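Local coordinates for beta-mannosidase (PDB 4CVU), which probably hydrolyses terminal beta-linked mannose from the non-reducing ends of mannosides, as a retaining family 2 glycoside hydrolase, at residues R474-A479 with S529-Y534. Residues are numbered along the deposited sequence; the frame is centred on the assembly and turned at random.
Sequences RLNHHA and SHSISY. With CD (cadmium ion), chain S.
In the catalytic (beta/alpha)8-barrel domain expected of a family 2 glycoside hydrolase, two helix-to-strand connections meet through N476 and S529: one leads from helix 458-475 to strand 481-485, the other from helix 506-528 to strand 534-535. The hydroxyl of S529 donates to the amide oxygen of N476, OG to OD1 2.6 Å. At OD1 the C=O...donor angle is 129°, and the donor is tilted 21° from the carbonyl plane. With CG anti to the backbone N (chi1 -162°), the N476 amide reaches across to the serine. S529 OG also receives two weak bonds from the backbone N-H groups that follow it, one from S531 N (3.4 Å to S529 OG) and one from I532 N (3.3 Å to S529 OG), so one hydroxyl bridges the two connections, firmly to N476 and only weakly to its own backbone. I532 packs alongside, its CG1 3.7 Å from N476 OD1, a van der Waals contact. Strand 227-237 supplies further polar partners: I233 O accepts from N476 ND2, while D234 pairs with S531 OG and H530 N. Both polar atoms of the buried amide are therefore satisfied.

N476 sits inside a type I beta turn from L475 to H478, evidenced by the bond H478 N to L475 O (3.1 Å). The turn also carries H477, whose NE2 binds the cadmium ion at 2.8 Å, essentially in the ring plane, with D430 as the other protein ligand. A metal-bound water lies 3.1 Å from H478 NE2 and donates to R474 O, giving that histidine a second-shell link. Parallel pairing of strands 481-485 and 534-535 is consistent with successive helix-to-strand connections of the family's beta/alpha-barrel.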
loop_
_atom_site.group_PDB
_atom_site.type_symbol
_atom_site.label_atom_id
_atom_site.label_comp_id
_atom_site.label_asym_id
_atom_site.label_seq_id
_atom_site.Cartn_x
_atom_site.Cartn_y
_atom_site.Cartn_z
ATOM N N ARG A 474 -35.694 -23.859 -2.269
ATOM C CA ARG A 474 -35.327 -22.616 -2.979
ATOM C C ARG A 474 -34.619 -22.882 -4.309
ATOM O O ARG A 474 -34.934 -22.251 -5.309
ATOM C CB ARG A 474 -34.462 -21.709 -2.079
ATOM C CG ARG A 474 -34.001 -20.391 -2.719
ATOM C CD ARG A 474 -33.246 -19.473 -1.739
ATOM N NE ARG A 474 -31.996 -20.063 -1.287
ATOM C CZ ARG A 474 -30.830 -19.976 -1.940
ATOM N NH1 ARG A 474 -30.731 -19.288 -3.070
ATOM N NH2 ARG A 474 -29.758 -20.576 -1.455
ATOM N N LEU A 475 -33.681 -23.826 -4.289
ATOM C CA LEU A 475 -32.734 -24.025 -5.400
ATOM C C LEU A 475 -33.161 -25.052 -6.434
ATOM O O LEU A 475 -32.610 -25.070 -7.532
ATOM C CB LEU A 475 -31.364 -24.408 -4.844
ATOM C CG LEU A 475 -30.652 -23.260 -4.116
ATOM C CD1 LEU A 475 -29.383 -23.757 -3.427
ATOM C CD2 LEU A 475 -30.299 -22.150 -5.082
ATOM N N ASN A 476 -34.181 -25.866 -6.098
ATOM C CA ASN A 476 -34.525 -27.058 -6.872
ATOM C C ASN A 476 -34.885 -26.814 -8.338
ATOM O O ASN A 476 -34.684 -27.678 -9.173
ATOM C CB ASN A 476 -35.692 -27.819 -6.221
ATOM C CG ASN A 476 -35.788 -29.225 -6.727
ATOM O OD1 ASN A 476 -34.911 -30.047 -6.486
ATOM N ND2 ASN A 476 -36.828 -29.499 -7.478
ATOM N N HIS A 477 -35.413 -25.633 -8.636
ATOM C CA HIS A 477 -35.865 -25.328 -9.989
ATOM C C HIS A 477 -34.780 -24.925 -10.979
ATOM O O HIS A 477 -35.073 -24.726 -12.156
ATOM C CB HIS A 477 -36.854 -24.166 -9.926
ATOM C CG HIS A 477 -36.215 -22.859 -9.635
ATOM N ND1 HIS A 477 -35.858 -21.975 -10.634
ATOM C CD2 HIS A 477 -35.844 -22.282 -8.470
ATOM C CE1 HIS A 477 -35.316 -20.899 -10.094
ATOM N NE2 HIS A 477 -35.291 -21.064 -8.789
ATOM N N HIS A 478 -33.551 -24.718 -10.483
ATOM C CA HIS A 478 -32.440 -24.315 -11.337
ATOM C C HIS A 478 -31.942 -25.460 -12.175
ATOM O O HIS A 478 -31.519 -26.483 -11.626
ATOM C CB HIS A 478 -31.299 -23.768 -10.480
ATOM C CG HIS A 478 -31.578 -22.416 -9.926
ATOM N ND1 HIS A 478 -31.648 -21.300 -10.730
ATOM C CD2 HIS A 478 -31.836 -21.996 -8.673
ATOM C CE1 HIS A 478 -31.889 -20.240 -9.985
ATOM N NE2 HIS A 478 -32.044 -20.636 -8.739
ATOM N N ALA A 479 -31.956 -25.292 -13.504
ATOM C CA ALA A 479 -31.443 -26.357 -14.398
ATOM C C ALA A 479 -29.957 -26.676 -14.197
ATOM O O ALA A 479 -29.525 -27.815 -14.414
ATOM C CB ALA A 479 -31.707 -26.014 -15.842
ATOM N N SER A 529 -37.607 -33.108 -3.619
ATOM C CA SER A 529 -37.032 -33.247 -4.963
ATOM C C SER A 529 -37.013 -34.703 -5.413
ATOM O O SER A 529 -36.532 -35.563 -4.669
ATOM C CB SER A 529 -35.571 -32.708 -4.978
ATOM O OG SER A 529 -35.077 -32.639 -6.302
ATOM N N HIS A 530 -37.532 -34.972 -6.615
ATOM C CA HIS A 530 -37.415 -36.301 -7.264
ATOM C C HIS A 530 -36.255 -36.316 -8.286
ATOM O O HIS A 530 -35.860 -37.381 -8.751
ATOM C CB HIS A 530 -38.721 -36.704 -7.998
ATOM C CG HIS A 530 -39.910 -36.875 -7.100
ATOM N ND1 HIS A 530 -40.055 -37.949 -6.249
ATOM C CD2 HIS A 530 -41.018 -36.112 -6.936
ATOM C CE1 HIS A 530 -41.194 -37.829 -5.584
ATOM N NE2 HIS A 530 -41.798 -36.725 -5.985
ATOM N N SER A 531 -35.727 -35.125 -8.599
ATOM C CA SER A 531 -34.839 -34.925 -9.729
ATOM C C SER A 531 -33.331 -34.877 -9.366
ATOM O O SER A 531 -32.479 -35.187 -10.202
ATOM C CB SER A 531 -35.245 -33.635 -10.456
ATOM O OG SER A 531 -35.169 -32.512 -9.612
ATOM N N ILE A 532 -33.010 -34.517 -8.125
ATOM C CA ILE A 532 -31.616 -34.262 -7.749
ATOM C C ILE A 532 -31.046 -35.378 -6.881
ATOM O O ILE A 532 -31.551 -35.620 -5.786
ATOM C CB ILE A 532 -31.475 -32.946 -6.998
ATOM C CG1 ILE A 532 -31.991 -31.781 -7.866
ATOM C CG2 ILE A 532 -30.012 -32.735 -6.599
ATOM C CD1 ILE A 532 -31.347 -31.654 -9.226
ATOM N N SER A 533 -29.978 -36.018 -7.369
ATOM C CA SER A 533 -29.319 -37.122 -6.647
ATOM C C SER A 533 -28.471 -36.629 -5.462
ATOM O O SER A 533 -28.174 -35.439 -5.342
ATOM C CB SER A 533 -28.413 -37.912 -7.583
ATOM O OG SER A 533 -29.103 -38.386 -8.696
ATOM N N TYR A 534 -28.049 -37.564 -4.619
ATOM C CA TYR A 534 -27.486 -37.223 -3.340
ATOM C C TYR A 534 -26.352 -38.120 -2.992
ATOM O O TYR A 534 -26.297 -39.295 -3.391
ATOM C CB TYR A 534 -28.541 -37.323 -2.216
ATOM C CG TYR A 534 -28.047 -36.906 -0.834
ATOM C CD1 TYR A 534 -27.855 -35.566 -0.519
ATOM C CD2 TYR A 534 -27.800 -37.854 0.156
ATOM C CE1 TYR A 534 -27.399 -35.174 0.726
ATOM C CE2 TYR A 534 -27.361 -37.477 1.426
ATOM C CZ TYR A 534 -27.156 -36.131 1.704
ATOM O OH TYR A 534 -26.707 -35.733 2.939
HETATM CD CD CD S . -34.718 -18.965 -7.060
HETATM O O HOH W 1 -32.806 -19.846 -5.809
HETATM O O HOH W 2 -36.189 -16.747 -7.318
#